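PDB 1VB5: translation initiation factor eIF-2B from Pyrococcus horikoshii, which is the regulatory subunit of archaeal initiation factor 2B and probably takes part in exchanging GDP for GTP on initiation factor 2. Local coordinates for residues Lys130-Ser144 with Leu156-Asp168. Numbering follows the deposited sequence.
Sequences KERKKRFKVILTESS and LEFSGIEFEVITD
With CG trans to its own nitrogen (chi1 178°) and bends at chi2 and chi3, the side chain of K130 runs past I161, its CD 3.5 Å from I161 CG1, and brings NZ to the carbonyl of S159. L140 takes the less usual chi1 of 60°, which carries CD2 across to L156, where it meets CD1 tip to tip at 3.5 Å. L140 and L156 belong to a parallel beta-alpha-beta crossover of the Rossmann-like sheet: strand 136-141, helix 148-158, then strand 163-166, the outermost strand of the sheet within this chain; K130 reaches it from the end of the preceding helix 120-131. The two strands are joined by alternating backbone bonds, among them V138 N to E162 O, E164 N to V138 O and L140 N to E164 O. On the helix side V138, L140, F163 and V165 line up, and L156 lies over V138 and L140; on the other face I139 CG2 touches I166 CD1 at 4.0 Å, with F174 of helix 171-175 packed on both residues. K130 NZ donates to S159 O at 2.9 Å, in the carbonyl plane on a lone pair, tying the end of helix 120-131 to the end of helix 148-158. Were K130 shortened to an alanine, S159 O would probably lose this donor and the flank of I161 its cover. At the strand entrance a water bridges F136 O and E162 N. E142, just past the strand, forms a salt bridge with R241 of the second subunit; E164, within strand 163-166, forms one with R247 of that subunit. Beyond the strands, the carboxylate of D168 holds the turn after T141: S143 N makes a weak bond to OD1, while S144 N approaches OD2 on its syn side at 2.9 Å, 19° out of the carboxylate plane.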
ATOM      1  N   LYS B 130     -16.664   1.070  21.946  1.00 28.45           N
ATOM      2  CA  LYS B 130     -18.054   1.101  21.501  1.00 30.74           C
ATOM      3  C   LYS B 130     -18.981   0.698  22.645  1.00 23.53           C
ATOM      4  O   LYS B 130     -20.059   1.262  22.810  1.00 24.72           O
ATOM      5  CB  LYS B 130     -18.268   0.142  20.329  1.00 31.07           C
ATOM      6  CG  LYS B 130     -19.716   0.093  19.858  1.00 39.75           C
ATOM      7  CD  LYS B 130     -20.097  -1.298  19.366  1.00 54.54           C
ATOM      8  CE  LYS B 130     -19.890  -2.353  20.460  1.00 54.64           C
ATOM      9  NZ  LYS B 130     -20.396  -3.701  20.071  1.00 45.05           N
ATOM     10  N   GLU B 131     -18.556  -0.284  23.428  1.00 25.31           N
ATOM     11  CA  GLU B 131     -19.353  -0.754  24.552  1.00 32.18           C
ATOM     12  C   GLU B 131     -19.511   0.334  25.608  1.00 35.80           C
ATOM     13  O   GLU B 131     -20.432   0.281  26.422  1.00 40.81           O
ATOM     14  CB  GLU B 131     -18.718  -2.005  25.171  1.00 32.71           C
ATOM     15  CG  GLU B 131     -18.665  -3.203  24.220  1.00 47.14           C
ATOM     16  CD  GLU B 131     -17.935  -4.406  24.810  1.00 56.61           C
ATOM     17  OE1 GLU B 131     -18.375  -4.920  25.863  1.00 61.73           O
ATOM     18  OE2 GLU B 131     -16.923  -4.842  24.218  1.00 55.72           O
ATOM     19  N   ARG B 132     -18.620   1.323  25.590  1.00 30.06           N
ATOM     20  CA  ARG B 132     -18.687   2.415  26.550  1.00 26.82           C
ATOM     21  C   ARG B 132     -19.382   3.625  25.950  1.00 30.98           C
ATOM     22  O   ARG B 132     -19.256   4.743  26.449  1.00 35.71           O
ATOM     23  CB  ARG B 132     -17.290   2.794  27.040  1.00 26.81           C
ATOM     24  CG  ARG B 132     -16.638   1.704  27.873  1.00 28.93           C
ATOM     25  CD  ARG B 132     -15.241   2.088  28.302  1.00 30.06           C
ATOM     26  NE  ARG B 132     -14.589   1.003  29.025  1.00 29.89           N
ATOM     27  CZ  ARG B 132     -13.314   1.019  29.406  1.00 34.08           C
ATOM     28  NH1 ARG B 132     -12.543   2.069  29.131  1.00 29.84           N
ATOM     29  NH2 ARG B 132     -12.808  -0.019  30.059  1.00 30.64           N
ATOM     30  N   LYS B 133     -20.109   3.386  24.864  1.00 27.87           N
ATOM     31  CA  LYS B 133     -20.886   4.417  24.187  1.00 30.82           C
ATOM     32  C   LYS B 133     -20.134   5.526  23.459  1.00 30.99           C
ATOM     33  O   LYS B 133     -20.682   6.605  23.233  1.00 29.75           O
ATOM     34  CB  LYS B 133     -21.881   5.045  25.170  1.00 38.11           C
ATOM     35  CG  LYS B 133     -22.892   4.065  25.756  1.00 41.63           C
ATOM     36  CD  LYS B 133     -23.671   3.342  24.665  1.00 42.40           C
ATOM     37  CE  LYS B 133     -24.859   2.567  25.241  1.00 44.15           C
ATOM     38  NZ  LYS B 133     -24.468   1.581  26.278  1.00 35.23           N
ATOM     39  N   LYS B 134     -18.884   5.281  23.088  1.00 33.64           N
ATOM     40  CA  LYS B 134     -18.144   6.294  22.347  1.00 31.75           C
ATOM     41  C   LYS B 134     -18.531   6.166  20.878  1.00 29.64           C
ATOM     42  O   LYS B 134     -18.641   5.061  20.358  1.00 24.23           O
ATOM     43  CB  LYS B 134     -16.635   6.107  22.536  1.00 29.72           C
ATOM     44  CG  LYS B 134     -16.158   6.608  23.889  1.00 26.84           C
ATOM     45  CD  LYS B 134     -14.683   6.398  24.117  1.00 27.63           C
ATOM     46  CE  LYS B 134     -14.264   7.030  25.448  1.00 29.80           C
ATOM     47  NZ  LYS B 134     -12.847   6.736  25.799  1.00 29.45           N
ATOM     48  N   ARG B 135     -18.773   7.294  20.219  1.00 31.32           N
ATOM     49  CA  ARG B 135     -19.145   7.264  18.809  1.00 35.61           C
ATOM     50  C   ARG B 135     -17.926   7.518  17.943  1.00 35.61           C
ATOM     51  O   ARG B 135     -17.197   8.493  18.149  1.00 31.63           O
ATOM     52  CB  ARG B 135     -20.222   8.312  18.496  1.00 44.11           C
ATOM     53  CG  ARG B 135     -21.596   8.006  19.086  1.00 50.05           C
ATOM     54  CD  ARG B 135     -21.758   8.600  20.473  1.00 57.85           C
ATOM     55  NE  ARG B 135     -22.566   9.821  20.470  1.00 63.06           N
ATOM     56  CZ  ARG B 135     -22.272  10.932  19.797  1.00 67.00           C
ATOM     57  NH1 ARG B 135     -21.174  10.995  19.052  1.00 72.81           N
ATOM     58  NH2 ARG B 135     -23.073  11.988  19.874  1.00 61.96           N
ATOM     59  N   PHE B 136     -17.711   6.640  16.968  1.00 30.94           N
ATOM     60  CA  PHE B 136     -16.573   6.767  16.075  1.00 26.49           C
ATOM     61  C   PHE B 136     -16.758   5.902  14.836  1.00 29.62           C
ATOM     62  O   PHE B 136     -17.689   5.097  14.760  1.00 30.83           O
ATOM     63  CB  PHE B 136     -15.295   6.359  16.815  1.00 21.27           C
ATOM     64  CG  PHE B 136     -15.331   4.957  17.361  1.00 23.01           C
ATOM     65  CD1 PHE B 136     -15.002   3.873  16.558  1.00 16.68           C
ATOM     66  CD2 PHE B 136     -15.713   4.720  18.681  1.00 23.90           C
ATOM     67  CE1 PHE B 136     -15.050   2.573  17.056  1.00 26.46           C
ATOM     68  CE2 PHE B 136     -15.764   3.424  19.191  1.00 21.46           C
ATOM     69  CZ  PHE B 136     -15.433   2.348  18.378  1.00 21.00           C
ATOM     70  N   LYS B 137     -15.865   6.083  13.868  1.00 24.50           N
ATOM     71  CA  LYS B 137     -15.890   5.325  12.626  1.00 26.06           C
ATOM     72  C   LYS B 137     -14.489   4.769  12.427  1.00 22.66           C
ATOM     73  O   LYS B 137     -13.512   5.335  12.922  1.00 24.11           O
ATOM     74  CB  LYS B 137     -16.249   6.229  11.439  1.00 33.21           C
ATOM     75  CG  LYS B 137     -17.581   6.950  11.572  1.00 49.70           C
ATOM     76  CD  LYS B 137     -17.795   7.936  10.426  1.00 55.07           C
ATOM     77  CE  LYS B 137     -19.023   8.811  10.669  1.00 60.58           C
ATOM     78  NZ  LYS B 137     -19.210   9.834   9.594  1.00 60.49           N
ATOM     79  N   VAL B 138     -14.388   3.671  11.695  1.00 16.76           N
ATOM     80  CA  VAL B 138     -13.098   3.058  11.452  1.00 18.15           C
ATOM     81  C   VAL B 138     -12.767   2.940   9.966  1.00 24.38           C
ATOM     82  O   VAL B 138     -13.620   2.611   9.147  1.00 21.75           O
ATOM     83  CB  VAL B 138     -13.032   1.648  12.073  1.00 16.37           C
ATOM     84  CG1 VAL B 138     -11.658   1.035  11.835  1.00 15.40           C
ATOM     85  CG2 VAL B 138     -13.335   1.725  13.562  1.00 16.53           C
ATOM     86  N   ILE B 139     -11.517   3.233   9.631  1.00 21.36           N
ATOM     87  CA  ILE B 139     -11.038   3.108   8.265  1.00 18.12           C
ATOM     88  C   ILE B 139      -9.983   2.025   8.382  1.00 19.80           C
ATOM     89  O   ILE B 139      -9.076   2.125   9.209  1.00 23.31           O
ATOM     90  CB  ILE B 139     -10.393   4.420   7.749  1.00 17.58           C
ATOM     91  CG1 ILE B 139     -11.429   5.548   7.766  1.00 20.88           C
ATOM     92  CG2 ILE B 139      -9.864   4.215   6.337  1.00 12.21           C
ATOM     93  CD1 ILE B 139     -10.859   6.931   7.500  1.00 23.50           C
ATOM     94  N   LEU B 140     -10.113   0.976   7.580  1.00 22.51           N
ATOM     95  CA  LEU B 140      -9.159  -0.120   7.630  1.00 15.38           C
ATOM     96  C   LEU B 140      -8.788  -0.599   6.235  1.00 16.97           C
ATOM     97  O   LEU B 140      -9.554  -0.436   5.291  1.00 16.42           O
ATOM     98  CB  LEU B 140      -9.752  -1.268   8.439  1.00 17.82           C
ATOM     99  CG  LEU B 140     -11.047  -1.844   7.872  1.00 17.65           C
ATOM    100  CD1 LEU B 140     -10.742  -3.146   7.149  1.00 15.21           C
ATOM    101  CD2 LEU B 140     -12.035  -2.077   8.999  1.00 17.54           C
ATOM    102  N   THR B 141      -7.611  -1.201   6.116  1.00 18.13           N
ATOM    103  CA  THR B 141      -7.130  -1.690   4.834  1.00 18.63           C
ATOM    104  C   THR B 141      -7.461  -3.161   4.659  1.00 20.70           C
ATOM    105  O   THR B 141      -7.556  -3.898   5.638  1.00 19.19           O
ATOM    106  CB  THR B 141      -5.601  -1.543   4.716  1.00 14.60           C
ATOM    107  OG1 THR B 141      -4.967  -2.404   5.674  1.00 22.22           O
ATOM    108  CG2 THR B 141      -5.183  -0.120   4.977  1.00 13.12           C
ATOM    109  N   GLU B 142      -7.631  -3.584   3.408  1.00 21.19           N
ATOM    110  CA  GLU B 142      -7.927  -4.978   3.114  1.00 22.91           C
ATOM    111  C   GLU B 142      -6.703  -5.825   3.473  1.00 22.66           C
ATOM    112  O   GLU B 142      -6.837  -6.996   3.839  1.00 20.72           O
ATOM    113  CB  GLU B 142      -8.282  -5.143   1.634  1.00 19.95           C
ATOM    114  CG  GLU B 142      -7.179  -4.755   0.674  1.00 32.86           C
ATOM    115  CD  GLU B 142      -7.666  -4.673  -0.773  1.00 37.14           C
ATOM    116  OE1 GLU B 142      -6.836  -4.403  -1.671  1.00 35.34           O
ATOM    117  OE2 GLU B 142      -8.876  -4.877  -1.009  1.00 32.51           O
ATOM    118  N   SER B 143      -5.520  -5.215   3.355  1.00 19.33           N
ATOM    119  CA  SER B 143      -4.234  -5.837   3.692  1.00 22.92           C
ATOM    120  C   SER B 143      -3.746  -6.963   2.784  1.00 27.49           C
ATOM    121  O   SER B 143      -3.867  -8.145   3.126  1.00 26.09           O
ATOM    122  CB  SER B 143      -4.258  -6.359   5.134  1.00 20.60           C
ATOM    123  OG  SER B 143      -4.706  -5.359   6.032  1.00 28.61           O
ATOM    124  N   SER B 144      -3.168  -6.598   1.645  1.00 23.96           N
ATOM    125  CA  SER B 144      -2.647  -7.588   0.706  1.00 27.85           C
ATOM    126  C   SER B 144      -1.489  -8.343   1.353  1.00 24.30           C
ATOM    127  O   SER B 144      -0.776  -7.795   2.189  1.00 19.56           O
ATOM    128  CB  SER B 144      -2.156  -6.898  -0.569  1.00 25.42           C
ATOM    129  OG  SER B 144      -3.209  -6.182  -1.184  1.00 28.43           O
ATOM    130  N   LEU B 156     -16.029  -6.233  12.868  1.00 19.25           N
ATOM    131  CA  LEU B 156     -16.572  -4.920  13.201  1.00 20.46           C
ATOM    132  C   LEU B 156     -18.049  -4.879  12.839  1.00 21.15           C
ATOM    133  O   LEU B 156     -18.848  -4.231  13.508  1.00 17.27           O
ATOM    134  CB  LEU B 156     -15.821  -3.813  12.449  1.00 22.57           C
ATOM    135  CG  LEU B 156     -14.389  -3.511  12.907  1.00 28.30           C
ATOM    136  CD1 LEU B 156     -13.778  -2.437  12.021  1.00 18.93           C
ATOM    137  CD2 LEU B 156     -14.400  -3.049  14.359  1.00 21.92           C
ATOM    138  N   GLU B 157     -18.399  -5.580  11.768  1.00 22.52           N
ATOM    139  CA  GLU B 157     -19.783  -5.644  11.325  1.00 26.97           C
ATOM    140  C   GLU B 157     -20.582  -6.420  12.375  1.00 23.70           C
ATOM    141  O   GLU B 157     -21.693  -6.037  12.730  1.00 25.73           O
ATOM    142  CB  GLU B 157     -19.859  -6.346   9.971  1.00 28.73           C
ATOM    143  CG  GLU B 157     -21.214  -6.291   9.303  1.00 44.34           C
ATOM    144  CD  GLU B 157     -21.163  -6.850   7.890  1.00 64.44           C
ATOM    145  OE1 GLU B 157     -20.851  -8.055   7.739  1.00 68.12           O
ATOM    146  OE2 GLU B 157     -21.424  -6.085   6.931  1.00 72.61           O
ATOM    147  N   PHE B 158     -20.002  -7.508  12.873  1.00 18.56           N
ATOM    148  CA  PHE B 158     -20.653  -8.328  13.891  1.00 23.05           C
ATOM    149  C   PHE B 158     -20.980  -7.456  15.107  1.00 26.52           C
ATOM    150  O   PHE B 158     -22.052  -7.566  15.702  1.00 23.22           O
ATOM    151  CB  PHE B 158     -19.717  -9.471  14.313  1.00 22.42           C
ATOM    152  CG  PHE B 158     -20.289 -10.379  15.376  1.00 29.00           C
ATOM    153  CD1 PHE B 158     -21.096 -11.461  15.029  1.00 27.65           C
ATOM    154  CD2 PHE B 158     -20.005 -10.162  16.723  1.00 28.31           C
ATOM    155  CE1 PHE B 158     -21.611 -12.317  16.007  1.00 26.33           C
ATOM    156  CE2 PHE B 158     -20.513 -11.009  17.713  1.00 28.44           C
ATOM    157  CZ  PHE B 158     -21.319 -12.090  17.354  1.00 29.07           C
ATOM    158  N   SER B 159     -20.054  -6.570  15.454  1.00 24.81           N
ATOM    159  CA  SER B 159     -20.220  -5.705  16.614  1.00 19.35           C
ATOM    160  C   SER B 159     -21.039  -4.434  16.379  1.00 18.84           C
ATOM    161  O   SER B 159     -21.293  -3.682  17.318  1.00 19.48           O
ATOM    162  CB  SER B 159     -18.842  -5.340  17.171  1.00 20.33           C
ATOM    163  OG  SER B 159     -18.128  -6.508  17.553  1.00 21.24           O
ATOM    164  N   GLY B 160     -21.457  -4.195  15.138  1.00 19.06           N
ATOM    165  CA  GLY B 160     -22.245  -3.006  14.845  1.00 19.26           C
ATOM    166  C   GLY B 160     -21.433  -1.721  14.803  1.00 23.71           C
ATOM    167  O   GLY B 160     -21.948  -0.620  15.041  1.00 22.52           O
ATOM    168  N   ILE B 161     -20.151  -1.854  14.498  1.00 23.15           N
ATOM    169  CA  ILE B 161     -19.272  -0.697  14.433  1.00 20.94           C
ATOM    170  C   ILE B 161     -19.171  -0.200  12.991  1.00 20.77           C
ATOM    171  O   ILE B 161     -19.002  -0.985  12.058  1.00 20.95           O
ATOM    172  CB  ILE B 161     -17.888  -1.065  15.002  1.00 25.86           C
ATOM    173  CG1 ILE B 161     -18.054  -1.443  16.481  1.00 20.76           C
ATOM    174  CG2 ILE B 161     -16.912   0.100  14.843  1.00 26.70           C
ATOM    175  CD1 ILE B 161     -16.865  -2.135  17.095  1.00 25.18           C
ATOM    176  N   GLU B 162     -19.299   1.107  12.810  1.00 19.04           N
ATOM    177  CA  GLU B 162     -19.227   1.698  11.480  1.00 27.23           C
ATOM    178  C   GLU B 162     -17.794   1.641  10.942  1.00 22.98           C
ATOM    179  O   GLU B 162     -16.844   1.983  11.642  1.00 18.49           O
ATOM    180  CB  GLU B 162     -19.716   3.149  11.524  1.00 23.08           C
ATOM    181  CG  GLU B 162     -20.119   3.697  10.163  1.00 44.27           C
ATOM    182  CD  GLU B 162     -20.457   5.179  10.202  1.00 56.84           C
ATOM    183  OE1 GLU B 162     -21.163   5.608  11.147  1.00 59.84           O
ATOM    184  OE2 GLU B 162     -20.024   5.911   9.281  1.00 54.66           O
ATOM    185  N   PHE B 163     -17.639   1.197   9.698  1.00 25.40           N
ATOM    186  CA  PHE B 163     -16.305   1.102   9.112  1.00 25.36           C
ATOM    187  C   PHE B 163     -16.314   1.301   7.610  1.00 25.28           C
ATOM    188  O   PHE B 163     -17.348   1.173   6.957  1.00 23.78           O
ATOM    189  CB  PHE B 163     -15.673  -0.259   9.441  1.00 20.39           C
ATOM    190  CG  PHE B 163     -16.340  -1.423   8.761  1.00 27.23           C
ATOM    191  CD1 PHE B 163     -16.015  -1.761   7.450  1.00 24.96           C
ATOM    192  CD2 PHE B 163     -17.312  -2.166   9.423  1.00 25.09           C
ATOM    193  CE1 PHE B 163     -16.650  -2.824   6.806  1.00 30.00           C
ATOM    194  CE2 PHE B 163     -17.951  -3.229   8.790  1.00 26.88           C
ATOM    195  CZ  PHE B 163     -17.621  -3.560   7.478  1.00 26.13           C
ATOM    196  N   GLU B 164     -15.133   1.596   7.080  1.00 25.90           N
ATOM    197  CA  GLU B 164     -14.924   1.818   5.659  1.00 24.98           C
ATOM    198  C   GLU B 164     -13.649   1.050   5.319  1.00 24.23           C
ATOM    199  O   GLU B 164     -12.673   1.120   6.062  1.00 26.50           O
ATOM    200  CB  GLU B 164     -14.720   3.315   5.413  1.00 30.01           C
ATOM    201  CG  GLU B 164     -14.961   3.780   3.997  1.00 44.00           C
ATOM    202  CD  GLU B 164     -14.760   5.282   3.846  1.00 47.94           C
ATOM    203  OE1 GLU B 164     -15.166   5.833   2.798  1.00 50.01           O
ATOM    204  OE2 GLU B 164     -14.195   5.911   4.770  1.00 37.74           O
ATOM    205  N   VAL B 165     -13.656   0.303   4.219  1.00 23.12           N
ATOM    206  CA  VAL B 165     -12.477  -0.459   3.818  1.00 20.40           C
ATOM    207  C   VAL B 165     -11.772   0.194   2.626  1.00 22.82           C
ATOM    208  O   VAL B 165     -12.424   0.695   1.714  1.00 23.88           O
ATOM    209  CB  VAL B 165     -12.834  -1.899   3.398  1.00 16.27           C
ATOM    210  CG1 VAL B 165     -11.552  -2.707   3.205  1.00 16.69           C
ATOM    211  CG2 VAL B 165     -13.729  -2.544   4.431  1.00 12.68           C
ATOM    212  N   ILE B 166     -10.443   0.182   2.635  1.00 18.65           N
ATOM    213  CA  ILE B 166      -9.665   0.759   1.544  1.00 19.01           C
ATOM    214  C   ILE B 166      -8.554  -0.213   1.160  1.00 18.88           C
ATOM    215  O   ILE B 166      -8.346  -1.225   1.839  1.00 14.16           O
ATOM    216  CB  ILE B 166      -9.015   2.122   1.948  1.00 15.99           C
ATOM    217  CG1 ILE B 166      -7.980   1.912   3.061  1.00 18.33           C
ATOM    218  CG2 ILE B 166     -10.084   3.098   2.413  1.00 12.31           C
ATOM    219  CD1 ILE B 166      -7.249   3.198   3.492  1.00 10.13           C
ATOM    220  N   THR B 167      -7.864   0.072   0.057  1.00 16.93           N
ATOM    221  CA  THR B 167      -6.747  -0.770  -0.372  1.00 18.07           C
ATOM    222  C   THR B 167      -5.536  -0.212   0.364  1.00 14.58           C
ATOM    223  O   THR B 167      -5.574   0.926   0.831  1.00 14.50           O
ATOM    224  CB  THR B 167      -6.497  -0.653  -1.881  1.00 17.78           C
ATOM    225  OG1 THR B 167      -6.189   0.704  -2.200  1.00 15.53           O
ATOM    226  CG2 THR B 167      -7.735  -1.087  -2.666  1.00 22.57           C
ATOM    227  N   ASP B 168      -4.461  -0.989   0.465  1.00 14.47           N
ATOM    228  CA  ASP B 168      -3.271  -0.518   1.173  1.00 17.83           C
ATOM    229  C   ASP B 168      -2.700   0.781   0.579  1.00 20.09           C
ATOM    230  O   ASP B 168      -2.293   1.685   1.313  1.00 21.71           O
ATOM    231  CB  ASP B 168      -2.175  -1.599   1.174  1.00 20.84           C
ATOM    232  CG  ASP B 168      -2.663  -2.952   1.719  1.00 29.03           C
ATOM    233  OD1 ASP B 168      -3.734  -3.001   2.362  1.00 37.49           O
ATOM    234  OD2 ASP B 168      -1.961  -3.971   1.515  1.00 22.86           O
TER
HETATM  235  O   HOH W   1     -19.400   2.836  15.209  1.00 27.71           O
HETATM  236  O   HOH W   2      -4.651  -3.585  -1.075  1.00 23.70           O